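Local coordinates for protein putative transcriptional regulator, sugar-binding family (PDB 3NZE) that probably regulates transcription as a SorC-family DNA-binding protein, the Rossmann-like domain described here probably sensing a carbohydrate, at residues V86-M94 against E118-D127; D186-F197 against I206-H217. All blocks are in the same frame, centred on the assembly; numbering follows the deposited sequence.

Interaction 1: residues V86-M94 against E118-D127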
loop_
_atom_site.group_PDB
_atom_site.type_symbol
_atom_site.label_atom_id
_atom_site.label_comp_id
_atom_site.label_asym_id
_atom_site.label_seq_id
_atom_site.Cartn_x
_atom_site.Cartn_y
_atom_site.Cartn_z
ATOM N N VAL A 86 -7.881 -0.658 10.887
ATOM C CA VAL A 86 -6.918 -1.652 11.340
ATOM C C VAL A 86 -5.603 -1.565 10.566
ATOM O O VAL A 86 -5.583 -1.449 9.335
ATOM C CB VAL A 86 -7.516 -3.096 11.332
ATOM C CG1 VAL A 86 -8.009 -3.500 9.922
ATOM C CG2 VAL A 86 -6.509 -4.107 11.874
ATOM N N GLN A 87 -4.502 -1.605 11.305
ATOM C CA GLN A 87 -3.166 -1.551 10.740
ATOM C C GLN A 87 -2.819 -2.902 10.098
ATOM O O GLN A 87 -2.951 -3.941 10.744
ATOM C CB GLN A 87 -2.201 -1.244 11.888
ATOM C CG GLN A 87 -0.749 -1.058 11.520
ATOM C CD GLN A 87 0.078 -0.791 12.773
ATOM O OE1 GLN A 87 -0.466 -0.385 13.798
ATOM N NE2 GLN A 87 1.384 -1.012 12.694
ATOM N N LEU A 88 -2.372 -2.894 8.839
ATOM C CA LEU A 88 -2.145 -4.150 8.109
ATOM C C LEU A 88 -0.723 -4.700 8.199
ATOM O O LEU A 88 -0.497 -5.879 7.921
ATOM C CB LEU A 88 -2.503 -3.977 6.632
ATOM C CG LEU A 88 -3.973 -3.644 6.361
ATOM C CD1 LEU A 88 -4.246 -3.613 4.847
ATOM C CD2 LEU A 88 -4.864 -4.673 7.043
ATOM N N ASN A 89 0.227 -3.843 8.570
ATOM C CA ASN A 89 1.626 -4.232 8.672
ATOM C C ASN A 89 2.257 -3.646 9.927
ATOM O O ASN A 89 1.848 -2.594 10.378
ATOM C CB ASN A 89 2.415 -3.787 7.435
ATOM C CG ASN A 89 2.266 -2.304 7.134
ATOM O OD1 ASN A 89 1.171 -1.748 7.209
ATOM N ND2 ASN A 89 3.371 -1.663 6.763
ATOM N N GLY A 90 3.255 -4.338 10.479
ATOM C CA GLY A 90 3.860 -3.943 11.742
ATOM C C GLY A 90 4.724 -2.705 11.617
ATOM O O GLY A 90 4.886 -2.150 10.525
ATOM N N ALA A 91 5.288 -2.261 12.739
ATOM C CA ALA A 91 6.104 -1.041 12.728
ATOM C C ALA A 91 7.229 -1.135 13.738
ATOM O O ALA A 91 7.069 -1.737 14.798
ATOM C CB ALA A 91 5.250 0.209 13.011
ATOM N N GLY A 92 8.353 -0.505 13.416
ATOM C CA GLY A 92 9.516 -0.547 14.284
ATOM C C GLY A 92 10.579 -1.396 13.620
ATOM O O GLY A 92 10.461 -2.618 13.572
ATOM N N ASN A 93 11.621 -0.754 13.098
ATOM C CA ASN A 93 12.641 -1.490 12.361
ATOM C C ASN A 93 14.007 -1.464 13.040
ATOM O O ASN A 93 14.153 -0.975 14.171
ATOM C CB ASN A 93 12.719 -0.977 10.917
ATOM C CG ASN A 93 13.216 0.441 10.843
ATOM O OD1 ASN A 93 13.692 0.984 11.835
ATOM N ND2 ASN A 93 13.104 1.056 9.670
HETATM N N MSE A 94 15.017 -1.984 12.350
HETATM C CA MSE A 94 16.336 -2.138 12.949
HETATM C C MSE A 94 17.040 -0.812 13.188
HETATM O O MSE A 94 18.098 -0.776 13.808
HETATM C CB MSE A 94 17.210 -3.048 12.079
HETATM C CG MSE A 94 17.490 -2.492 10.698
HETATM SE SE MSE A 94 18.531 -3.766 9.660
HETATM C CE MSE A 94 17.114 -5.043 9.299
ATOM N N GLU A 118 -7.256 0.181 15.612
ATOM C CA GLU A 118 -6.686 -1.080 16.071
ATOM C C GLU A 118 -5.294 -1.293 15.496
ATOM O O GLU A 118 -5.116 -1.506 14.295
ATOM C CB GLU A 118 -7.584 -2.258 15.699
ATOM C CG GLU A 118 -8.941 -2.253 16.410
ATOM C CD GLU A 118 -8.846 -2.661 17.874
ATOM O OE1 GLU A 118 -7.763 -3.115 18.306
ATOM O OE2 GLU A 118 -9.864 -2.536 18.588
ATOM N N GLN A 119 -4.298 -1.249 16.365
ATOM C CA GLN A 119 -2.923 -1.412 15.920
ATOM C C GLN A 119 -2.389 -2.825 16.093
ATOM O O GLN A 119 -2.995 -3.671 16.756
ATOM C CB GLN A 119 -2.012 -0.378 16.588
ATOM C CG GLN A 119 -2.380 1.021 16.135
ATOM C CD GLN A 119 -1.278 2.023 16.334
ATOM O OE1 GLN A 119 -1.413 2.937 17.143
ATOM N NE2 GLN A 119 -0.178 1.870 15.586
ATOM N N PHE A 120 -1.227 -3.053 15.496
ATOM C CA PHE A 120 -0.688 -4.383 15.254
ATOM C C PHE A 120 0.626 -4.450 16.043
ATOM O O PHE A 120 1.607 -3.824 15.650
ATOM C CB PHE A 120 -0.429 -4.484 13.744
ATOM C CG PHE A 120 -0.273 -5.892 13.206
ATOM C CD1 PHE A 120 -0.729 -6.998 13.902
ATOM C CD2 PHE A 120 0.311 -6.090 11.965
ATOM C CE1 PHE A 120 -0.581 -8.282 13.371
ATOM C CE2 PHE A 120 0.468 -7.354 11.435
ATOM C CZ PHE A 120 0.017 -8.455 12.132
ATOM N N PRO A 121 0.644 -5.193 17.167
ATOM C CA PRO A 121 1.807 -5.118 18.071
ATOM C C PRO A 121 2.967 -6.004 17.619
ATOM O O PRO A 121 3.406 -6.885 18.361
ATOM C CB PRO A 121 1.238 -5.626 19.398
ATOM C CG PRO A 121 0.217 -6.620 18.981
ATOM C CD PRO A 121 -0.440 -6.007 17.745
ATOM N N VAL A 122 3.458 -5.753 16.410
ATOM C CA VAL A 122 4.532 -6.542 15.813
ATOM C C VAL A 122 5.498 -5.593 15.100
ATOM O O VAL A 122 5.091 -4.493 14.685
ATOM C CB VAL A 122 3.969 -7.597 14.819
ATOM C CG1 VAL A 122 2.805 -8.361 15.447
ATOM C CG2 VAL A 122 3.520 -6.940 13.546
ATOM N N PRO A 123 6.781 -5.988 14.969
ATOM C CA PRO A 123 7.759 -5.085 14.340
ATOM C C PRO A 123 7.480 -4.903 12.843
ATOM O O PRO A 123 6.573 -5.537 12.308
ATOM C CB PRO A 123 9.103 -5.802 14.545
ATOM C CG PRO A 123 8.841 -6.890 15.562
ATOM C CD PRO A 123 7.400 -7.241 15.450
ATOM N N ALA A 124 8.270 -4.070 12.175
ATOM C CA ALA A 124 8.035 -3.766 10.760
ATOM C C ALA A 124 8.176 -4.986 9.858
ATOM O O ALA A 124 7.532 -5.067 8.825
ATOM C CB ALA A 124 8.988 -2.654 10.286
ATOM N N PHE A 125 9.030 -5.921 10.260
ATOM C CA PHE A 125 9.378 -7.079 9.442
ATOM C C PHE A 125 10.211 -7.958 10.364
ATOM O O PHE A 125 10.784 -7.458 11.338
ATOM C CB PHE A 125 10.222 -6.615 8.246
ATOM C CG PHE A 125 10.220 -7.565 7.078
ATOM C CD1 PHE A 125 9.177 -7.554 6.169
ATOM C CD2 PHE A 125 11.274 -8.443 6.876
ATOM C CE1 PHE A 125 9.170 -8.417 5.083
ATOM C CE2 PHE A 125 11.270 -9.315 5.791
ATOM C CZ PHE A 125 10.221 -9.290 4.896
ATOM N N PHE A 126 10.279 -9.256 10.085
ATOM C CA PHE A 126 11.063 -10.156 10.930
ATOM C C PHE A 126 12.417 -10.490 10.326
ATOM O O PHE A 126 12.536 -10.669 9.124
ATOM C CB PHE A 126 10.293 -11.447 11.202
ATOM C CG PHE A 126 9.065 -11.247 12.030
ATOM C CD1 PHE A 126 9.171 -10.993 13.391
ATOM C CD2 PHE A 126 7.805 -11.333 11.458
ATOM C CE1 PHE A 126 8.043 -10.813 14.165
ATOM C CE2 PHE A 126 6.671 -11.157 12.234
ATOM C CZ PHE A 126 6.793 -10.884 13.592
ATOM N N ASP A 127 13.435 -10.572 11.174
ATOM C CA ASP A 127 14.769 -11.019 10.765
ATOM C C ASP A 127 14.782 -12.510 10.428
ATOM O O ASP A 127 15.543 -12.956 9.562
ATOM C CB ASP A 127 15.786 -10.788 11.892
ATOM C CG ASP A 127 16.137 -9.321 12.089
ATOM O OD1 ASP A 127 15.669 -8.472 11.305
ATOM O OD2 ASP A 127 16.905 -9.025 13.033
HETATM O O HOH W 1 2.599 -0.735 15.365
HETATM O O HOH W 2 5.809 -2.932 8.073
#

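Interaction 2: residues D186-F197 against I206-H217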
loop_
_atom_site.group_PDB
_atom_site.type_symbol
_atom_site.label_atom_id
_atom_site.label_comp_id
_atom_site.label_asym_id
_atom_site.label_seq_id
_atom_site.Cartn_x
_atom_site.Cartn_y
_atom_site.Cartn_z
ATOM N N ASP A 186 14.755 -13.948 -6.901
ATOM C CA ASP A 186 13.401 -14.439 -7.135
ATOM C C ASP A 186 12.594 -13.565 -8.103
ATOM O O ASP A 186 11.370 -13.671 -8.154
ATOM C CB ASP A 186 12.652 -14.559 -5.805
ATOM C CG ASP A 186 13.274 -15.580 -4.869
ATOM O OD1 ASP A 186 13.285 -15.339 -3.644
ATOM O OD2 ASP A 186 13.750 -16.623 -5.358
ATOM N N ASP A 187 13.284 -12.724 -8.875
ATOM C CA ASP A 187 12.648 -11.760 -9.783
ATOM C C ASP A 187 11.581 -10.909 -9.089
ATOM O O ASP A 187 10.538 -10.615 -9.674
ATOM C CB ASP A 187 12.039 -12.442 -11.019
ATOM C CG ASP A 187 11.632 -11.437 -12.106
ATOM O OD1 ASP A 187 12.505 -11.089 -12.930
ATOM O OD2 ASP A 187 10.455 -10.989 -12.141
ATOM N N VAL A 188 11.842 -10.516 -7.845
ATOM C CA VAL A 188 10.897 -9.670 -7.115
ATOM C C VAL A 188 10.957 -8.241 -7.655
ATOM O O VAL A 188 12.043 -7.717 -7.900
ATOM C CB VAL A 188 11.190 -9.691 -5.608
ATOM C CG1 VAL A 188 10.333 -8.649 -4.871
ATOM C CG2 VAL A 188 10.958 -11.089 -5.051
ATOM N N VAL A 189 9.796 -7.617 -7.860
ATOM C CA VAL A 189 9.765 -6.257 -8.406
ATOM C C VAL A 189 9.189 -5.227 -7.434
ATOM O O VAL A 189 9.313 -4.025 -7.659
ATOM C CB VAL A 189 9.009 -6.169 -9.761
ATOM C CG1 VAL A 189 9.693 -7.049 -10.794
ATOM C CG2 VAL A 189 7.566 -6.581 -9.603
ATOM N N GLY A 190 8.568 -5.688 -6.354
ATOM C CA GLY A 190 7.901 -4.770 -5.451
ATOM C C GLY A 190 7.104 -5.451 -4.360
ATOM O O GLY A 190 7.168 -6.672 -4.188
ATOM N N ASP A 191 6.342 -4.658 -3.612
ATOM C CA ASP A 191 5.574 -5.196 -2.502
ATOM C C ASP A 191 4.331 -4.377 -2.247
ATOM O O ASP A 191 4.258 -3.200 -2.596
ATOM C CB ASP A 191 6.409 -5.251 -1.202
ATOM C CG ASP A 191 6.453 -3.904 -0.458
ATOM O OD1 ASP A 191 7.360 -3.096 -0.746
ATOM O OD2 ASP A 191 5.585 -3.648 0.415
ATOM N N VAL A 192 3.346 -5.028 -1.646
ATOM C CA VAL A 192 2.261 -4.316 -1.006
ATOM C C VAL A 192 2.215 -4.798 0.428
ATOM O O VAL A 192 2.195 -6.009 0.682
ATOM C CB VAL A 192 0.928 -4.606 -1.692
ATOM C CG1 VAL A 192 -0.221 -4.234 -0.767
ATOM C CG2 VAL A 192 0.852 -3.825 -2.997
ATOM N N ALA A 193 2.223 -3.851 1.365
ATOM C CA ALA A 193 2.164 -4.165 2.799
ATOM C C ALA A 193 3.306 -5.082 3.262
ATOM O O ALA A 193 3.151 -5.866 4.208
ATOM C CB ALA A 193 0.793 -4.776 3.148
ATOM N N THR A 194 4.448 -4.956 2.592
ATOM C CA THR A 194 5.648 -5.759 2.841
ATOM C C THR A 194 5.546 -7.215 2.368
ATOM O O THR A 194 6.396 -8.038 2.705
ATOM C CB THR A 194 6.185 -5.663 4.315
ATOM O OG1 THR A 194 5.443 -6.530 5.184
ATOM C CG2 THR A 194 6.138 -4.226 4.818
ATOM N N VAL A 195 4.517 -7.529 1.575
ATOM C CA VAL A 195 4.428 -8.837 0.926
ATOM C C VAL A 195 4.824 -8.680 -0.540
ATOM O O VAL A 195 4.188 -7.941 -1.290
ATOM C CB VAL A 195 3.018 -9.459 1.013
ATOM C CG1 VAL A 195 3.008 -10.879 0.420
ATOM C CG2 VAL A 195 2.523 -9.495 2.453
ATOM N N PHE A 196 5.885 -9.368 -0.931
ATOM C CA PHE A 196 6.522 -9.156 -2.225
ATOM C C PHE A 196 5.914 -9.974 -3.353
ATOM O O PHE A 196 5.294 -11.022 -3.120
ATOM C CB PHE A 196 8.011 -9.473 -2.100
ATOM C CG PHE A 196 8.726 -8.583 -1.118
ATOM C CD1 PHE A 196 9.364 -7.439 -1.555
ATOM C CD2 PHE A 196 8.734 -8.883 0.238
ATOM C CE1 PHE A 196 10.011 -6.595 -0.654
ATOM C CE2 PHE A 196 9.384 -8.051 1.147
ATOM C CZ PHE A 196 10.022 -6.906 0.695
ATOM N N PHE A 197 6.091 -9.482 -4.578
ATOM C CA PHE A 197 5.610 -10.192 -5.769
ATOM C C PHE A 197 6.570 -10.024 -6.945
ATOM O O PHE A 197 7.422 -9.128 -6.937
ATOM C CB PHE A 197 4.233 -9.672 -6.156
ATOM C CG PHE A 197 4.142 -8.176 -6.172
ATOM C CD1 PHE A 197 4.749 -7.442 -7.179
ATOM C CD2 PHE A 197 3.476 -7.498 -5.158
ATOM C CE1 PHE A 197 4.673 -6.055 -7.201
ATOM C CE2 PHE A 197 3.400 -6.107 -5.161
ATOM C CZ PHE A 197 4.004 -5.384 -6.192
ATOM N N ILE A 206 8.495 -17.156 -2.449
ATOM C CA ILE A 206 9.401 -16.047 -2.191
ATOM C C ILE A 206 9.850 -16.105 -0.738
ATOM O O ILE A 206 9.060 -15.914 0.177
ATOM C CB ILE A 206 8.755 -14.678 -2.500
ATOM C CG1 ILE A 206 8.411 -14.576 -3.989
ATOM C CG2 ILE A 206 9.677 -13.535 -2.075
ATOM C CD1 ILE A 206 7.763 -13.256 -4.363
ATOM N N THR A 207 11.125 -16.415 -0.547
ATOM C CA THR A 207 11.694 -16.613 0.770
ATOM C C THR A 207 11.377 -15.466 1.739
ATOM O O THR A 207 10.984 -15.700 2.884
ATOM C CB THR A 207 13.218 -16.805 0.635
ATOM O OG1 THR A 207 13.492 -18.200 0.464
ATOM C CG2 THR A 207 13.944 -16.281 1.851
ATOM N N LEU A 208 11.535 -14.232 1.277
ATOM C CA LEU A 208 11.303 -13.067 2.138
ATOM C C LEU A 208 9.877 -12.986 2.686
ATOM O O LEU A 208 9.655 -12.443 3.767
ATOM C CB LEU A 208 11.672 -11.766 1.412
ATOM C CG LEU A 208 13.139 -11.378 1.593
ATOM C CD1 LEU A 208 13.507 -10.202 0.716
ATOM C CD2 LEU A 208 13.423 -11.069 3.061
ATOM N N ASN A 209 8.911 -13.537 1.955
ATOM C CA ASN A 209 7.525 -13.463 2.406
ATOM C C ASN A 209 7.235 -14.235 3.696
ATOM O O ASN A 209 6.240 -13.958 4.370
ATOM C CB ASN A 209 6.537 -13.823 1.290
ATOM C CG ASN A 209 6.353 -12.690 0.302
ATOM O OD1 ASN A 209 6.690 -11.547 0.598
ATOM N ND2 ASN A 209 5.820 -13.003 -0.886
ATOM N N GLU A 210 8.102 -15.182 4.054
ATOM C CA GLU A 210 7.916 -15.887 5.321
ATOM C C GLU A 210 8.283 -15.016 6.515
ATOM O O GLU A 210 8.040 -15.396 7.672
ATOM C CB GLU A 210 8.720 -17.175 5.349
ATOM C CG GLU A 210 8.284 -18.160 4.289
ATOM C CD GLU A 210 8.988 -19.469 4.435
ATOM O OE1 GLU A 210 10.133 -19.461 4.933
ATOM O OE2 GLU A 210 8.398 -20.501 4.056
ATOM N N ARG A 211 8.844 -13.844 6.239
ATOM C CA ARG A 211 9.238 -12.900 7.280
ATOM C C ARG A 211 8.347 -11.652 7.304
ATOM O O ARG A 211 8.545 -10.739 8.114
ATOM C CB ARG A 211 10.704 -12.506 7.090
ATOM C CG ARG A 211 11.674 -13.638 7.426
ATOM C CD ARG A 211 13.009 -13.438 6.752
ATOM N NE ARG A 211 13.584 -12.134 7.057
ATOM C CZ ARG A 211 14.676 -11.645 6.478
ATOM N NH1 ARG A 211 15.310 -12.348 5.542
ATOM N NH2 ARG A 211 15.125 -10.446 6.822
ATOM N N SER A 212 7.363 -11.619 6.409
ATOM C CA SER A 212 6.487 -10.462 6.312
ATOM C C SER A 212 5.379 -10.448 7.364
ATOM O O SER A 212 4.907 -11.500 7.791
ATOM C CB SER A 212 5.880 -10.353 4.914
ATOM O OG SER A 212 5.067 -9.187 4.847
ATOM N N THR A 213 4.960 -9.246 7.762
ATOM C CA THR A 213 3.839 -9.094 8.684
ATOM C C THR A 213 2.502 -8.799 7.995
ATOM O O THR A 213 1.468 -8.749 8.660
ATOM C CB THR A 213 4.100 -7.972 9.740
ATOM O OG1 THR A 213 4.066 -6.686 9.114
ATOM C CG2 THR A 213 5.453 -8.172 10.429
ATOM N N GLY A 214 2.517 -8.615 6.676
ATOM C CA GLY A 214 1.316 -8.183 5.967
ATOM C C GLY A 214 0.404 -9.312 5.492
ATOM O O GLY A 214 0.788 -10.479 5.520
ATOM N N PRO A 215 -0.822 -8.963 5.079
ATOM C CA PRO A 215 -1.822 -9.924 4.587
ATOM C C PRO A 215 -1.375 -10.570 3.282
ATOM O O PRO A 215 -0.664 -9.941 2.494
ATOM C CB PRO A 215 -3.056 -9.048 4.306
ATOM C CG PRO A 215 -2.779 -7.734 4.972
ATOM C CD PRO A 215 -1.298 -7.575 4.972
ATOM N N SER A 216 -1.804 -11.802 3.037
ATOM C CA SER A 216 -1.459 -12.457 1.779
ATOM C C SER A 216 -2.158 -11.751 0.643
ATOM O O SER A 216 -3.182 -11.089 0.833
ATOM C CB SER A 216 -1.862 -13.931 1.772
ATOM O OG SER A 216 -3.274 -14.066 1.760
ATOM N N HIS A 217 -1.606 -11.903 -0.550
ATOM C CA HIS A 217 -2.246 -11.344 -1.730
ATOM C C HIS A 217 -3.604 -12.006 -1.972
ATOM O O HIS A 217 -4.550 -11.338 -2.377
ATOM C CB HIS A 217 -1.309 -11.422 -2.935
ATOM C CG HIS A 217 -0.067 -10.597 -2.761
ATOM N ND1 HIS A 217 1.059 -10.758 -3.539
ATOM C CD2 HIS A 217 0.224 -9.610 -1.879
ATOM C CE1 HIS A 217 1.989 -9.901 -3.151
ATOM N NE2 HIS A 217 1.508 -9.193 -2.144
HETATM O O HOH W 3 13.194 -13.820 -1.139
HETATM O O HOH W 4 12.283 -17.493 -2.752
HETATM O O HOH W 5 -0.262 -7.683 0.832
HETATM O O HOH W 6 6.117 -6.766 7.643
#

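Interaction 1: residues V86-M94 against E118-D127
The V86–E118 bridge pairs parallel strands 84-87 and 116-118 of a Rossmann-like sugar-binding domain, and the contact is the far end of a beta-alpha-beta crossover through helix 99-113. E118 is a calcium ligand seen for this protein, though this chain carries no ion there. Beyond the bridge both segments leave the sheet and continue side by side as loops. The sheet bond runs from Q87 N to E118 O (3.1 Å), after which a side chain takes over the pairing. Q87 holds CG anti to its backbone N (chi1 -176°), and its extended chain reaches the opposite loop, where OE1 accepts two bonds from opposite faces of the amide plane. Q119 NE2 comes to Q87 OE1 at 2.9 Å, tilted 35° from the carbonyl plane, while F120 N stands above that plane, 3.3 Å from the same Q87 OE1. The other half of the amide turns back to its own loop, Q87 NE2 donating to N89 O (2.8 Å) and to a water that donates to F120 O. With both ends held, the amide's rotation is fixed. A leucine here would probably leave Q119 NE2 and F120 N without their acceptor and N89 O without its donor. The F120 ring, nearly perpendicular to the Q87 amide, presents its edge to N89 C (3.7 Å from CD2) and takes V122 CG2 over one face. Backbone bonds then resume: A91 N to V122 O and A124 N to G92 O, both 3.0 Å. G90 sits so close that a CB would collide with the carbonyl oxygens of V122 and P123. N89, anchored through OD1 to W64 N, uses ND2 to hold a water that donates to both G90 O and A124 O, the latter at 2.8 Å.

Interaction 2: residues D186-F197 against I206-H217
Residues N209, S212 and H217 grip a beta hairpin, strands 188-192 and 195-198 joined by a type I' turn from V192 to V195, as the chain passes back across it on its way to helix 217-221. Direct hydrogen bonds come first. The N209 amide behaves like a short length of neighbouring backbone: OD1 accepts from F196 N on an in-plane lone pair (2.8 Å), and ND2 donates to F196 O (3.0 Å), so both polar atoms of one strand residue are satisfied by one side chain and the amide cannot flip without losing both. S212 OG donates to T194 O (2.8 Å) from above the carbonyl plane and also accepts from G214 N in an ST turn, tying the loop's bend to the hairpin turn. H217 NE2 reaches V195 O at 3.1 Å from the face of the carbonyl opposite V192 N, its partner across the hairpin.

Packing contacts, mostly apolar or aromatic, lie between these bonds. V195 places CG1 anti to the backbone N (chi1 -175°), which sets it over the face of the H217 imidazole in a CH-pi contact, while its other methyl, CG2, lies against P215 O. H217 CE1 lies at the edge of the F197 ring, near its plane, the two rings being inclined at 52°. I206 extends CD1 to V188 CG2 (3.9 Å) and to F196 O, and A193 CB rests on P215 CD. G214 passes so near the turn that a CB would run into A193 O.

Water closes the two ends. One molecule donates to D186 OD1 and accepts from L208 N, bridging the chain just after helix 177-185 to the 3-10 segment. Near the turn, another donates to T194 OG1 (2.6 Å) while accepting from T213 N (2.7 Å).

In the fold
Separate in sequence, interactions 1 and 2 meet in space, their centres about 14 Å apart, and both reach the same mixed sheet. The 206-217 loop makes the join. R211 NE probably donates to F126 O (2.7 Å), while its NH2 forms a salt bridge with D179. G90 N and T213 OG1 are probably hydrogen-bonded at 2.8 Å, and F120 CE2 packs on T213 O. The loop that bonds to the hairpin thus also bonds to the loops leaving the parallel strands. Only interaction 1 approaches calcium sites seen for this protein, through E118 itself and through N93, whose side chain lies about 6 Å from that of T96; this chain carries neither calcium.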